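Local atomic coordinates of dihydrolipoyl dehydrogenase (Elizabethkingia anophelis NUHP1, PDB entry 6UZI), a protein that probably catalyses the NAD+-dependent oxidation of dihydrolipoyl groups carried on protein lysines, using one bound FAD per subunit. Residues 64-67 against 68-72; 451-455 against 456-460. All coordinates share one frame; numbering follows the deposited sequence.

Contact 1: 64-67 against 68-72; sequences SSEH and FENAK
Glu66 holds CG opposite its backbone N (chi1 -177°) and then bends at chi2, which carries its carboxylate along the helix toward Asn70, one turn on. Asn70 uses the other common setting, with CG beside its own backbone N, a rotamer (chi1 -65°) that lays the amide back over Glu66 O. The two flat groups meet steeply, with their planes 73° apart. Glu66 OE2 stops 3.6 Å from Asn70 OD1, while Asn70 ND2 comes to 3.1 Å from Glu66 O at an angle too poor for a hydrogen bond. The backbone fixes the pair: Asn70 N donates to Glu66 O over 3.0 Å. The same i to i+4 pattern recurs on both sides, as from Ala71 N to His67 O at 3.1 Å, in uninterrupted helix 55-73. Beyond the segments, Glu66 OE1 has a long, weak ion pair with Arg203, and Glu69 OE2 is hydrogen-bonded to His73 ND1. His67 turns to the second subunit, packing on its Asn70 and meeting the ring of its His78, which is also hydrogen-bonded through ND1 to Ser64 OG. Chemically, no side-chain hydrogen bond links Glu66 and Asn70, and the pair is held by packing and the backbone bond. Arg203, near both, probably offsets some of the repulsion between the Glu66 and Glu69 carboxylates, while the face bearing Ser64 and His67 serves the dimer interface.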
loop_
_atom_site.group_PDB
_atom_site.type_symbol
_atom_site.label_atom_id
_atom_site.label_comp_id
_atom_site.label_asym_id
_atom_site.label_seq_id
_atom_site.Cartn_x
_atom_site.Cartn_y
_atom_site.Cartn_z
ATOM N N SER A 64 9.462 8.545 11.275
ATOM C CA SER A 64 10.362 8.349 12.401
ATOM C C SER A 64 9.590 8.156 13.703
ATOM O O SER A 64 9.935 7.279 14.505
ATOM C CB SER A 64 11.329 9.527 12.505
ATOM O OG SER A 64 12.175 9.584 11.372
ATOM N N SER A 65 8.542 8.955 13.933
ATOM C CA SER A 65 7.805 8.839 15.190
ATOM C C SER A 65 7.059 7.519 15.280
ATOM O O SER A 65 6.891 6.983 16.381
ATOM C CB SER A 65 6.817 9.990 15.363
ATOM O OG SER A 65 5.881 10.025 14.302
ATOM N N GLU A 66 6.580 6.994 14.148
ATOM C CA GLU A 66 5.892 5.707 14.178
ATOM C C GLU A 66 6.862 4.579 14.504
ATOM O O GLU A 66 6.497 3.623 15.197
ATOM C CB GLU A 66 5.182 5.455 12.850
ATOM C CG GLU A 66 4.361 4.167 12.802
ATOM C CD GLU A 66 3.251 4.124 13.837
ATOM O OE1 GLU A 66 2.705 5.193 14.165
ATOM O OE2 GLU A 66 2.900 3.017 14.302
ATOM N N HIS A 67 8.103 4.664 14.012
ATOM C CA HIS A 67 9.128 3.717 14.445
ATOM C C HIS A 67 9.301 3.770 15.956
ATOM O O HIS A 67 9.336 2.731 16.625
ATOM C CB HIS A 67 10.463 4.003 13.751
ATOM C CG HIS A 67 10.581 3.422 12.373
ATOM N ND1 HIS A 67 10.245 2.115 12.081
ATOM C CD2 HIS A 67 11.028 3.961 11.214
ATOM C CE1 HIS A 67 10.463 1.880 10.799
ATOM N NE2 HIS A 67 10.938 2.982 10.250
ATOM N N PHE A 68 9.396 4.985 16.508
ATOM C CA PHE A 68 9.520 5.157 17.953
ATOM C C PHE A 68 8.310 4.590 18.689
ATOM O O PHE A 68 8.448 4.004 19.770
ATOM C CB PHE A 68 9.710 6.640 18.285
ATOM C CG PHE A 68 9.884 6.918 19.756
ATOM C CD1 PHE A 68 11.098 6.688 20.384
ATOM C CD2 PHE A 68 8.829 7.408 20.512
ATOM C CE1 PHE A 68 11.256 6.939 21.742
ATOM C CE2 PHE A 68 8.982 7.660 21.867
ATOM C CZ PHE A 68 10.201 7.429 22.479
ATOM N N GLU A 69 7.111 4.762 18.121
ATOM C CA GLU A 69 5.906 4.219 18.743
ATOM C C GLU A 69 5.968 2.701 18.843
ATOM O O GLU A 69 5.618 2.121 19.877
ATOM C CB GLU A 69 4.669 4.641 17.953
ATOM C CG GLU A 69 3.449 3.803 18.264
ATOM C CD GLU A 69 2.766 4.208 19.555
ATOM O OE1 GLU A 69 2.911 5.382 19.967
ATOM O OE2 GLU A 69 2.094 3.341 20.157
ATOM N N ASN A 70 6.413 2.038 17.779
ATOM C CA ASN A 70 6.506 0.584 17.816
ATOM C C ASN A 70 7.508 0.135 18.869
ATOM O O ASN A 70 7.206 -0.729 19.702
ATOM C CB ASN A 70 6.894 0.051 16.438
ATOM C CG ASN A 70 5.829 0.314 15.405
ATOM O OD1 ASN A 70 4.636 0.171 15.677
ATOM N ND2 ASN A 70 6.251 0.716 14.208
ATOM N N ALA A 71 8.699 0.743 18.865
ATOM C CA ALA A 71 9.744 0.353 19.805
ATOM C C ALA A 71 9.282 0.486 21.250
ATOM O O ALA A 71 9.616 -0.353 22.096
ATOM C CB ALA A 71 10.996 1.196 19.561
ATOM N N LYS A 72 8.468 1.502 21.539
ATOM C CA LYS A 72 8.061 1.752 22.915
ATOM C C LYS A 72 6.931 0.831 23.362
ATOM O O LYS A 72 6.812 0.554 24.557
ATOM C CB LYS A 72 7.642 3.218 23.082
ATOM C CG LYS A 72 7.480 3.661 24.531
ATOM C CD LYS A 72 7.199 5.156 24.674
ATOM C CE LYS A 72 5.855 5.544 24.065
ATOM N NZ LYS A 72 5.378 6.895 24.499
#

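Contact 2: 451-455 against 456-460; sequences HAHPT and YTEAI. With ZN (zinc ion), chain F; FAD (flavin-adenine dinucleotide), chain M.
The imidazole of His453 has Pro454 CB over one face, offset toward the rim, and Glu458 OE2 in plane at its edge. The Glu458 carboxylate stands almost upright against the ring, at 87° between planes. Zinc explains their closeness: it is bound by His453 ND1 at 2.2 Å and by Glu458 OE2 at the same length. Glu333 of the second subunit is a further ligand. Glu458 reaches the metal through a chain extended beyond CG (chi2 -165°). Its other oxygen, OE1, takes a weak hydrogen bond from Thr455 N at 3.4 Å. Another weak bond, from Glu458 N to Thr455 O, closes a type I turn that folds the two segments together, and within it Thr455 OG1 and Thr457 OG1 lie 2.8 Å apart. The peptide before Pro454 is cis. Just ahead of it, His453 O accepts from N3 of an FAD held by the second subunit, 3.0 Å away, which puts His453, the probable proton acceptor, at a flavin site shared between subunits. A His-Glu dyad is characteristic of the family; here zinc bridges ND1 and OE2 in place of a hydrogen bond. His451 lays CD2 3.3 Å from Thr457 O and is hydrogen-bonded through NE2 to Glu432. The turn leads into helix 458-469, with Tyr456 packed against helices 393-398 and 426-438, and Ala459 and Ile460 resting on strand 404-410.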
loop_
_atom_site.group_PDB
_atom_site.type_symbol
_atom_site.label_atom_id
_atom_site.label_comp_id
_atom_site.label_asym_id
_atom_site.label_seq_id
_atom_site.Cartn_x
_atom_site.Cartn_y
_atom_site.Cartn_z
ATOM N N HIS A 451 -7.708 -10.327 -5.560
ATOM C CA HIS A 451 -6.914 -9.511 -4.652
ATOM C C HIS A 451 -5.903 -10.412 -3.959
ATOM O O HIS A 451 -6.278 -11.434 -3.375
ATOM C CB HIS A 451 -7.782 -8.809 -3.600
ATOM C CG HIS A 451 -8.657 -7.724 -4.147
ATOM N ND1 HIS A 451 -9.665 -7.963 -5.056
ATOM C CD2 HIS A 451 -8.679 -6.391 -3.905
ATOM C CE1 HIS A 451 -10.273 -6.826 -5.346
ATOM N NE2 HIS A 451 -9.695 -5.857 -4.660
ATOM N N ALA A 452 -4.633 -10.030 -4.016
ATOM C CA ALA A 452 -3.575 -10.846 -3.438
ATOM C C ALA A 452 -3.853 -11.134 -1.970
ATOM O O ALA A 452 -4.278 -10.255 -1.215
ATOM C CB ALA A 452 -2.226 -10.133 -3.583
ATOM N N HIS A 453 -3.594 -12.374 -1.564
ATOM C CA HIS A 453 -3.788 -12.825 -0.199
ATOM C C HIS A 453 -2.451 -13.253 0.386
ATOM O O HIS A 453 -1.735 -14.045 -0.242
ATOM C CB HIS A 453 -4.777 -13.996 -0.153
ATOM C CG HIS A 453 -5.015 -14.543 1.221
ATOM N ND1 HIS A 453 -6.129 -14.225 1.967
ATOM C CD2 HIS A 453 -4.290 -15.404 1.975
ATOM C CE1 HIS A 453 -6.076 -14.858 3.125
ATOM N NE2 HIS A 453 -4.970 -15.581 3.155
ATOM N N PRO A 454 -2.083 -12.783 1.590
ATOM C CA PRO A 454 -2.812 -11.809 2.412
ATOM C C PRO A 454 -2.355 -10.362 2.205
ATOM O O PRO A 454 -1.164 -10.083 2.305
ATOM C CB PRO A 454 -2.495 -12.273 3.828
ATOM C CG PRO A 454 -1.105 -12.828 3.717
ATOM C CD PRO A 454 -0.979 -13.412 2.338
ATOM N N THR A 455 -3.289 -9.455 1.916
ATOM C CA THR A 455 -2.986 -8.037 1.772
ATOM C C THR A 455 -4.082 -7.223 2.432
ATOM O O THR A 455 -5.167 -7.727 2.727
ATOM C CB THR A 455 -2.862 -7.612 0.309
ATOM O OG1 THR A 455 -4.086 -7.916 -0.369
ATOM C CG2 THR A 455 -1.698 -8.317 -0.367
ATOM N N TYR A 456 -3.800 -5.939 2.652
ATOM C CA TYR A 456 -4.823 -5.062 3.208
ATOM C C TYR A 456 -5.914 -4.768 2.189
ATOM O O TYR A 456 -7.054 -4.479 2.572
ATOM C CB TYR A 456 -4.187 -3.770 3.710
ATOM C CG TYR A 456 -3.187 -4.004 4.810
ATOM C CD1 TYR A 456 -1.826 -3.792 4.596
ATOM C CD2 TYR A 456 -3.594 -4.485 6.052
ATOM C CE1 TYR A 456 -0.903 -4.024 5.596
ATOM C CE2 TYR A 456 -2.674 -4.717 7.061
ATOM C CZ TYR A 456 -1.331 -4.485 6.828
ATOM O OH TYR A 456 -0.416 -4.721 7.826
ATOM N N THR A 457 -5.592 -4.852 0.891
ATOM C CA THR A 457 -6.578 -4.570 -0.147
ATOM C C THR A 457 -7.699 -5.603 -0.190
ATOM O O THR A 457 -8.755 -5.320 -0.767
ATOM C CB THR A 457 -5.906 -4.494 -1.523
ATOM O OG1 THR A 457 -5.188 -5.706 -1.784
ATOM C CG2 THR A 457 -4.940 -3.314 -1.582
ATOM N N GLU A 458 -7.515 -6.773 0.433
ATOM C CA GLU A 458 -8.608 -7.741 0.488
ATOM C C GLU A 458 -9.809 -7.162 1.212
ATOM O O GLU A 458 -10.945 -7.585 0.966
ATOM C CB GLU A 458 -8.160 -9.036 1.171
ATOM C CG GLU A 458 -7.035 -9.766 0.475
ATOM C CD GLU A 458 -6.864 -11.184 0.969
ATOM O OE1 GLU A 458 -6.130 -11.384 1.959
ATOM O OE2 GLU A 458 -7.464 -12.100 0.367
ATOM N N ALA A 459 -9.582 -6.187 2.098
ATOM C CA ALA A 459 -10.700 -5.519 2.750
ATOM C C ALA A 459 -11.542 -4.753 1.746
ATOM O O ALA A 459 -12.766 -4.669 1.901
ATOM C CB ALA A 459 -10.191 -4.575 3.838
ATOM N N ILE A 460 -10.922 -4.234 0.687
ATOM C CA ILE A 460 -11.699 -3.594 -0.367
ATOM C C ILE A 460 -12.576 -4.624 -1.067
ATOM O O ILE A 460 -13.782 -4.412 -1.258
ATOM C CB ILE A 460 -10.774 -2.877 -1.361
ATOM C CG1 ILE A 460 -9.847 -1.918 -0.627
ATOM C CG2 ILE A 460 -11.595 -2.112 -2.369
ATOM C CD1 ILE A 460 -8.774 -1.349 -1.516
HETATM ZN ZN ZN F . -8.265 -13.845 1.390
HETATM P PA FAD M . -4.133 -26.139 1.367
HETATM O O1A FAD M . -4.190 -24.864 2.116
HETATM O O2A FAD M . -2.716 -26.457 0.882
HETATM O O5B FAD M . -4.539 -27.332 2.370
HETATM C C5B FAD M . -5.849 -27.919 2.294
HETATM C C4B FAD M . -6.018 -28.810 3.500
HETATM O O4B FAD M . -6.533 -30.085 3.082
HETATM C C3B FAD M . -4.741 -29.109 4.308
HETATM O O3B FAD M . -4.778 -28.502 5.594
HETATM C C2B FAD M . -4.705 -30.646 4.413
HETATM O O2B FAD M . -4.417 -31.091 5.735
HETATM C C1B FAD M . -6.132 -31.034 4.039
HETATM N N9A FAD M . -6.280 -32.364 3.454
HETATM C C8A FAD M . -5.592 -32.880 2.390
HETATM N N7A FAD M . -6.012 -34.064 2.005
HETATM C C5A FAD M . -7.045 -34.342 2.880
HETATM C C6A FAD M . -7.927 -35.440 2.993
HETATM N N6A FAD M . -7.894 -36.506 2.189
HETATM N N1A FAD M . -8.861 -35.398 3.967
HETATM C C2A FAD M . -8.906 -34.331 4.770
HETATM N N3A FAD M . -8.134 -33.241 4.761
HETATM C C4A FAD M . -7.223 -33.310 3.788
HETATM N N1 FAD M . 0.376 -18.234 -1.058
HETATM C C2 FAD M . -0.034 -16.951 -1.231
HETATM O O2 FAD M . -0.957 -16.677 -2.002
HETATM N N3 FAD M . 0.576 -15.931 -0.515
HETATM C C4 FAD M . 1.601 -16.081 0.401
HETATM O O4 FAD M . 2.059 -15.103 0.985
HETATM C C4X FAD M . 2.027 -17.461 0.577
HETATM N N5 FAD M . 2.971 -17.710 1.440
HETATM C C5X FAD M . 3.333 -19.037 1.638
HETATM C C6 FAD M . 4.317 -19.336 2.578
HETATM C C7 FAD M . 4.678 -20.651 2.847
HETATM C C7M FAD M . 5.754 -20.932 3.860
HETATM C C8 FAD M . 4.040 -21.699 2.162
HETATM C C8M FAD M . 4.357 -23.137 2.480
HETATM C C9 FAD M . 3.073 -21.404 1.208
HETATM C C9A FAD M . 2.715 -20.086 0.942
HETATM N N10 FAD M . 1.718 -19.763 0.009
HETATM C C10 FAD M . 1.349 -18.463 -0.194
HETATM C "C1'" FAD M . 0.941 -20.834 -0.621
HETATM C "C2'" FAD M . -0.409 -21.051 0.046
HETATM O "O2'" FAD M . -0.245 -21.659 1.327
HETATM C "C3'" FAD M . -1.292 -21.927 -0.842
HETATM O "O3'" FAD M . -1.254 -21.416 -2.170
HETATM C "C4'" FAD M . -2.738 -21.985 -0.354
HETATM O "O4'" FAD M . -2.724 -22.472 0.989
HETATM C "C5'" FAD M . -3.617 -22.877 -1.202
HETATM O "O5'" FAD M . -4.327 -23.711 -0.270
HETATM P P FAD M . -5.473 -24.723 -0.772
HETATM O O1P FAD M . -6.873 -24.434 -0.388
HETATM O O2P FAD M . -5.324 -24.964 -2.253
HETATM O O3P FAD M . -4.933 -26.011 -0.005
#

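From the N terminus, the chain passes the redox-active Cys50-Cys55 disulfide and runs straight into helix 55-73, where contact 1 links successive turns. Some 380 residues later, past the second Rossmann-type unit and well into the dimerisation domain, contact 2 turns a loop into helix 458-469. Each joins adjoining segments, so neither closes a long loop; they lie in series and do not nest or cross. The centres of contacts 1 and 2 are about 25 Å apart. The nearest atoms of contact 1 and contact 2 are about 11 Å apart, so they do not meet directly. Both face the second subunit: contact 1 brings the nucleotide-binding part to the interface, and contact 2 delivers the dimerisation domain to the partner's flavin.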